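Local coordinates for protein similar to yteR (Bacilus subtilis) (PDB 4WU0) that probably hydrolyses unsaturated rhamnogalacturonan fragments of pectin, as a family 105 glycoside hydrolase related to YteR, at residues 250-261 and 332-340. Residues are numbered along the deposited sequence; the frame is centred on the assembly and turned at random.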
ATOM      1  N   GLN A 250       6.644  -7.564 -12.154  1.00 12.10           N
ATOM      2  CA  GLN A 250       7.199  -6.252 -11.790  1.00 11.92           C
ATOM      3  C   GLN A 250       6.786  -5.147 -12.763  1.00 12.86           C
ATOM      4  O   GLN A 250       6.304  -4.093 -12.333  1.00 13.66           O
ATOM      5  CB  GLN A 250       8.730  -6.376 -11.728  1.00 12.57           C
ATOM      6  CG  GLN A 250       9.530  -5.106 -11.675  1.00 14.23           C
ATOM      7  CD  GLN A 250       9.620  -4.529 -10.274  1.00 13.85           C
ATOM      8  OE1 GLN A 250       8.752  -4.778  -9.438  1.00 12.66           O
ATOM      9  NE2 GLN A 250      10.632  -3.705 -10.033  1.00 14.31           N
ATOM     10  N   VAL A 251       6.979  -5.372 -14.063  1.00 14.14           N
ATOM     11  CA  VAL A 251       6.446  -4.474 -15.090  1.00 13.01           C
ATOM     12  C   VAL A 251       5.221  -5.198 -15.678  1.00 15.04           C
ATOM     13  O   VAL A 251       5.342  -6.187 -16.410  1.00 14.60           O
ATOM     14  CB  VAL A 251       7.471  -4.110 -16.166  1.00 16.46           C
ATOM     15  CG1 VAL A 251       6.862  -3.132 -17.177  1.00 17.70           C
ATOM     16  CG2 VAL A 251       8.703  -3.504 -15.526  1.00 17.92           C
ATOM     17  N   LEU A 252       4.040  -4.734 -15.290  1.00 15.18           N
ATOM     18  CA  LEU A 252       2.825  -5.555 -15.342  1.00 13.37           C
ATOM     19  C   LEU A 252       2.454  -6.130 -16.701  1.00 14.88           C
ATOM     20  O   LEU A 252       1.988  -7.274 -16.791  1.00 16.62           O
ATOM     21  CB  LEU A 252       1.630  -4.742 -14.834  1.00 12.91           C
ATOM     22  CG  LEU A 252       1.597  -4.544 -13.324  1.00 12.61           C
ATOM     23  CD1 LEU A 252       0.643  -3.407 -12.910  1.00 13.48           C
ATOM     24  CD2 LEU A 252       1.213  -5.825 -12.634  1.00 13.73           C
ATOM     25  N   ASP A 253       2.614  -5.315 -17.740  1.00 13.90           N
ATOM     26  CA  ASP A 253       2.152  -5.666 -19.072  1.00 14.80           C
ATOM     27  C   ASP A 253       3.246  -6.190 -19.992  1.00 19.07           C
ATOM     28  O   ASP A 253       2.995  -6.377 -21.175  1.00 18.73           O
ATOM     29  CB  ASP A 253       1.480  -4.455 -19.732  1.00 15.94           C
ATOM     30  CG  ASP A 253       2.436  -3.295 -19.945  1.00 19.92           C
ATOM     31  OD1 ASP A 253       3.395  -3.181 -19.157  1.00 20.17           O
ATOM     32  OD2 ASP A 253       2.208  -2.482 -20.882  1.00 22.70           O
ATOM     33  N   GLU A 254       4.444  -6.424 -19.461  1.00 17.84           N
ATOM     34  CA  GLU A 254       5.587  -6.822 -20.272  1.00 18.94           C
ATOM     35  C   GLU A 254       6.124  -8.188 -19.853  1.00 21.07           C
ATOM     36  O   GLU A 254       7.340  -8.397 -19.798  1.00 21.86           O
ATOM     37  CB  GLU A 254       6.691  -5.768 -20.165  1.00 18.46           C
ATOM     38  CG  GLU A 254       6.227  -4.391 -20.644  1.00 26.04           C
ATOM     39  CD  GLU A 254       6.929  -3.876 -21.862  1.00 41.14           C
ATOM     40  OE1 GLU A 254       7.548  -4.672 -22.595  1.00 52.46           O
ATOM     41  OE2 GLU A 254       6.847  -2.649 -22.089  1.00 37.71           O
ATOM     42  N   GLY A 255       5.223  -9.118 -19.545  1.00 19.03           N
ATOM     43  CA  GLY A 255       5.629 -10.409 -19.009  1.00 24.78           C
ATOM     44  C   GLY A 255       6.573 -11.238 -19.873  1.00 24.74           C
ATOM     45  O   GLY A 255       7.316 -12.065 -19.360  1.00 27.03           O
ATOM     46  N   GLU A 256       6.538 -11.026 -21.182  1.00 23.83           N
ATOM     47  CA  GLU A 256       7.367 -11.805 -22.111  1.00 27.32           C
ATOM     48  C   GLU A 256       8.776 -11.230 -22.268  1.00 29.42           C
ATOM     49  O   GLU A 256       9.600 -11.802 -22.957  1.00 31.10           O
ATOM     50  CB  GLU A 256       6.713 -11.860 -23.494  1.00 37.23           C
ATOM     51  CG  GLU A 256       5.592 -12.865 -23.641  1.00 46.55           C
ATOM     52  CD  GLU A 256       5.226 -13.090 -25.103  1.00 55.42           C
ATOM     53  OE1 GLU A 256       5.678 -14.104 -25.685  1.00 61.96           O
ATOM     54  OE2 GLU A 256       4.504 -12.247 -25.677  1.00 58.16           O
ATOM     55  N   ARG A 257       9.057 -10.105 -21.624  1.00 19.32           N
ATOM     56  CA  ARG A 257      10.310  -9.390 -21.863  1.00 17.42           C
ATOM     57  C   ARG A 257      11.416  -9.852 -20.913  1.00 21.25           C
ATOM     58  O   ARG A 257      11.229  -9.898 -19.695  1.00 19.70           O
ATOM     59  CB  ARG A 257      10.053  -7.891 -21.718  1.00 20.64           C
ATOM     60  CG  ARG A 257      11.199  -7.040 -22.095  1.00 23.81           C
ATOM     61  CD  ARG A 257      10.707  -5.617 -22.304  1.00 27.09           C
ATOM     62  NE  ARG A 257      11.816  -4.722 -22.595  1.00 27.52           N
ATOM     63  CZ  ARG A 257      11.678  -3.412 -22.734  1.00 26.14           C
ATOM     64  NH1 ARG A 257      12.729  -2.658 -22.986  1.00 38.23           N
ATOM     65  NH2 ARG A 257      10.488  -2.859 -22.596  1.00 26.69           N
ATOM     66  N   LYS A 258      12.567 -10.205 -21.486  1.00 19.73           N
ATOM     67  CA  LYS A 258      13.698 -10.682 -20.700  1.00 19.51           C
ATOM     68  C   LYS A 258      14.058  -9.690 -19.599  1.00 20.54           C
ATOM     69  O   LYS A 258      14.180  -8.496 -19.854  1.00 20.28           O
ATOM     70  CB  LYS A 258      14.917 -10.890 -21.595  1.00 25.34           C
ATOM     71  CG  LYS A 258      14.773 -12.039 -22.549  1.00 36.80           C
ATOM     72  CD  LYS A 258      14.898 -13.353 -21.816  1.00 40.32           C
ATOM     73  CE  LYS A 258      14.334 -14.485 -22.636  1.00 47.79           C
ATOM     74  NZ  LYS A 258      15.381 -15.437 -22.993  1.00 39.89           N
ATOM     75  N   GLY A 259      14.238 -10.207 -18.388  1.00 18.73           N
ATOM     76  CA  GLY A 259      14.542  -9.391 -17.240  1.00 19.81           C
ATOM     77  C   GLY A 259      13.348  -9.240 -16.320  1.00 19.04           C
ATOM     78  O   GLY A 259      13.511  -9.047 -15.111  1.00 15.41           O
ATOM     79  N   ASN A 260      12.134  -9.306 -16.874  1.00 15.04           N
ATOM     80  CA  ASN A 260      10.948  -9.118 -16.038  1.00 13.62           C
ATOM     81  C   ASN A 260      10.806 -10.333 -15.138  1.00 14.52           C
ATOM     82  O   ASN A 260      11.367 -11.393 -15.435  1.00 15.27           O
ATOM     83  CB  ASN A 260       9.696  -8.957 -16.904  1.00 14.09           C
ATOM     84  CG  ASN A 260       8.610  -8.113 -16.246  1.00 14.32           C
ATOM     85  OD1 ASN A 260       8.659  -7.790 -15.057  1.00 13.71           O
ATOM     86  ND2 ASN A 260       7.601  -7.761 -17.038  1.00 15.79           N
ATOM     87  N   TYR A 261      10.043 -10.187 -14.062  1.00 13.82           N
ATOM     88  CA  TYR A 261       9.915 -11.247 -13.061  1.00 13.26           C
ATOM     89  C   TYR A 261       8.611 -11.101 -12.305  1.00 14.00           C
ATOM     90  O   TYR A 261       8.095  -9.984 -12.149  1.00 14.35           O
ATOM     91  CB  TYR A 261      11.104 -11.228 -12.096  1.00 14.90           C
ATOM     92  CG  TYR A 261      11.257  -9.979 -11.261  1.00 12.76           C
ATOM     93  CD1 TYR A 261      11.910  -8.852 -11.754  1.00 12.14           C
ATOM     94  CD2 TYR A 261      10.774  -9.939  -9.955  1.00 13.10           C
ATOM     95  CE1 TYR A 261      12.065  -7.732 -10.977  1.00 12.56           C
ATOM     96  CE2 TYR A 261      10.921  -8.837  -9.173  1.00 14.39           C
ATOM     97  CZ  TYR A 261      11.570  -7.721  -9.681  1.00 15.91           C
ATOM     98  OH  TYR A 261      11.709  -6.616  -8.893  1.00 15.85           O
ATOM     99  N   PHE A 332      12.188   0.492 -18.457  1.00 15.83           N
ATOM    100  CA  PHE A 332      12.161  -0.928 -18.147  1.00 14.03           C
ATOM    101  C   PHE A 332      13.471  -1.346 -17.472  1.00 14.50           C
ATOM    102  O   PHE A 332      13.473  -2.021 -16.429  1.00 14.55           O
ATOM    103  CB  PHE A 332      11.897  -1.737 -19.423  1.00 15.66           C
ATOM    104  CG  PHE A 332      11.866  -3.233 -19.216  1.00 14.87           C
ATOM    105  CD1 PHE A 332      10.715  -3.870 -18.788  1.00 15.48           C
ATOM    106  CD2 PHE A 332      13.006  -3.998 -19.440  1.00 15.80           C
ATOM    107  CE1 PHE A 332      10.695  -5.231 -18.575  1.00 16.10           C
ATOM    108  CE2 PHE A 332      12.986  -5.369 -19.255  1.00 14.21           C
ATOM    109  CZ  PHE A 332      11.820  -5.984 -18.815  1.00 14.80           C
ATOM    110  N   ALA A 333      14.596  -0.937 -18.048  1.00 16.20           N
ATOM    111  CA  ALA A 333      15.894  -1.263 -17.458  1.00 14.06           C
ATOM    112  C   ALA A 333      15.987  -0.763 -16.025  1.00 13.72           C
ATOM    113  O   ALA A 333      16.480  -1.474 -15.147  1.00 14.92           O
ATOM    114  CB  ALA A 333      17.033  -0.731 -18.320  1.00 15.57           C
ATOM    115  N   TYR A 334      15.476   0.442 -15.768  1.00 14.42           N
ATOM    116  CA  TYR A 334      15.458   0.977 -14.419  1.00 14.25           C
ATOM    117  C   TYR A 334      14.667   0.056 -13.467  1.00 13.84           C
ATOM    118  O   TYR A 334      15.144  -0.257 -12.378  1.00 13.49           O
ATOM    119  CB  TYR A 334      14.911   2.435 -14.341  1.00 13.64           C
ATOM    120  CG  TYR A 334      14.589   2.712 -12.911  1.00 13.37           C
ATOM    121  CD1 TYR A 334      15.617   2.863 -11.971  1.00 14.35           C
ATOM    122  CD2 TYR A 334      13.275   2.667 -12.457  1.00 16.08           C
ATOM    123  CE1 TYR A 334      15.343   2.976 -10.632  1.00 13.20           C
ATOM    124  CE2 TYR A 334      12.990   2.788 -11.102  1.00 13.79           C
ATOM    125  CZ  TYR A 334      14.017   2.924 -10.205  1.00 14.62           C
ATOM    126  OH  TYR A 334      13.716   3.021  -8.870  1.00 16.71           O
ATOM    127  N   TYR A 335      13.460  -0.359 -13.846  1.00 13.79           N
ATOM    128  CA  TYR A 335      12.647  -1.153 -12.918  1.00 14.56           C
ATOM    129  C   TYR A 335      13.278  -2.514 -12.650  1.00 14.23           C
ATOM    130  O   TYR A 335      13.133  -3.054 -11.566  1.00 15.02           O
ATOM    131  CB  TYR A 335      11.204  -1.307 -13.400  1.00 12.88           C
ATOM    132  CG  TYR A 335      10.370  -0.078 -13.140  1.00 13.02           C
ATOM    133  CD1 TYR A 335       9.889   0.204 -11.863  1.00 13.83           C
ATOM    134  CD2 TYR A 335      10.081   0.830 -14.160  1.00 15.33           C
ATOM    135  CE1 TYR A 335       9.135   1.326 -11.614  1.00 12.65           C
ATOM    136  CE2 TYR A 335       9.332   1.949 -13.913  1.00 14.74           C
ATOM    137  CZ  TYR A 335       8.865   2.209 -12.643  1.00 13.96           C
ATOM    138  OH  TYR A 335       8.108   3.343 -12.376  1.00 14.23           O
ATOM    139  N   ILE A 336      13.973  -3.066 -13.633  1.00 14.00           N
ATOM    140  CA  ILE A 336      14.638  -4.356 -13.453  1.00 14.02           C
ATOM    141  C   ILE A 336      15.933  -4.194 -12.645  1.00 15.18           C
ATOM    142  O   ILE A 336      16.435  -5.161 -12.055  1.00 15.54           O
ATOM    143  CB  ILE A 336      14.900  -4.983 -14.842  1.00 14.49           C
ATOM    144  CG1 ILE A 336      13.574  -5.156 -15.590  1.00 16.23           C
ATOM    145  CG2 ILE A 336      15.644  -6.303 -14.745  1.00 15.19           C
ATOM    146  CD1 ILE A 336      12.457  -5.770 -14.787  1.00 17.33           C
ATOM    147  N   SER A 337      16.470  -2.973 -12.599  1.00 13.54           N
ATOM    148  CA  SER A 337      17.756  -2.748 -11.932  1.00 14.69           C
ATOM    149  C   SER A 337      17.675  -2.781 -10.407  1.00 13.68           C
ATOM    150  O   SER A 337      18.710  -2.937  -9.731  1.00 14.22           O
ATOM    151  CB  SER A 337      18.374  -1.405 -12.349  1.00 14.94           C
ATOM    152  OG  SER A 337      17.733  -0.327 -11.669  1.00 14.69           O
ATOM    153  N   GLU A 338      16.482  -2.609  -9.845  1.00 13.70           N
ATOM    154  CA  GLU A 338      16.381  -2.484  -8.391  1.00 12.35           C
ATOM    155  C   GLU A 338      16.475  -3.863  -7.726  1.00 13.40           C
ATOM    156  O   GLU A 338      16.177  -4.882  -8.355  1.00 13.47           O
ATOM    157  CB  GLU A 338      15.097  -1.754  -7.980  1.00 14.11           C
ATOM    158  CG  GLU A 338      15.030  -0.257  -8.380  1.00 15.63           C
ATOM    159  CD  GLU A 338      15.869   0.661  -7.503  1.00 17.22           C
ATOM    160  OE1 GLU A 338      16.822   0.185  -6.847  1.00 17.99           O
ATOM    161  OE2 GLU A 338      15.596   1.888  -7.481  1.00 17.00           O
ATOM    162  N   PRO A 339      16.913  -3.906  -6.457  1.00 12.29           N
ATOM    163  CA  PRO A 339      17.128  -5.219  -5.817  1.00 12.31           C
ATOM    164  C   PRO A 339      15.860  -6.049  -5.662  1.00 13.01           C
ATOM    165  O   PRO A 339      14.779  -5.493  -5.439  1.00 12.61           O
ATOM    166  CB  PRO A 339      17.646  -4.860  -4.422  1.00 13.06           C
ATOM    167  CG  PRO A 339      18.250  -3.475  -4.603  1.00 12.84           C
ATOM    168  CD  PRO A 339      17.409  -2.792  -5.627  1.00 12.83           C
ATOM    169  N   ILE A 340      16.027  -7.366  -5.740  1.00 12.11           N
ATOM    170  CA  ILE A 340      14.974  -8.325  -5.417  1.00 11.94           C
ATOM    171  C   ILE A 340      15.418  -8.993  -4.123  1.00 12.47           C
ATOM    172  O   ILE A 340      16.500  -9.597  -4.067  1.00 12.41           O
ATOM    173  CB  ILE A 340      14.811  -9.373  -6.516  1.00 12.31           C
ATOM    174  CG1 ILE A 340      14.488  -8.707  -7.855  1.00 13.93           C
ATOM    175  CG2 ILE A 340      13.729 -10.368  -6.136  1.00 12.22           C
ATOM    176  CD1 ILE A 340      14.580  -9.672  -9.039  1.00 15.24           C
TER
HETATM  177  O   HOH W   1      13.657  -4.927  -9.640  1.00 17.59           O
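F332 and R257 form a cation-pi stack where the short helix 332-337 meets the turn-rich loop between helices 223-240 and 264-279 of this six-hairpin glycosidase, a worked example of a loop held by its own side-chain hydrogen bonds packing against an aromatic side chain. The guanidinium lies almost flat on the ring, planes 7° apart, with R257 CZ 3.9 Å from the F332 centroid. With CG anti to the backbone N (chi1 -173°) and the chain extended beyond, R257 CD lies over the same face, a CH-pi contact. I336 CG1 backs the opposite face of F332, and K258 O sits at the ring edge.

Apolar contacts continue inward: V251 CG2 meets F332 CD1 and Y335 CB, both at 3.9 Å. Y261 is sandwiched, with Q250 CB offset on one face and I340 CD1 centred over the other, 3.6 Å from the centroid.

Among polar bonds, the N260 amide ties together a loop of three consecutive turns: OD1 accepts from V251 N and Y261 N, while ND2 donates to V251 O and E254 O. Across the contact, Q250 NE2 donates to Y335 O (3.0 Å) from above the carbonyl plane. One water accepts from Y261 OH at 2.7 Å and donates to Y335 O and E338 O.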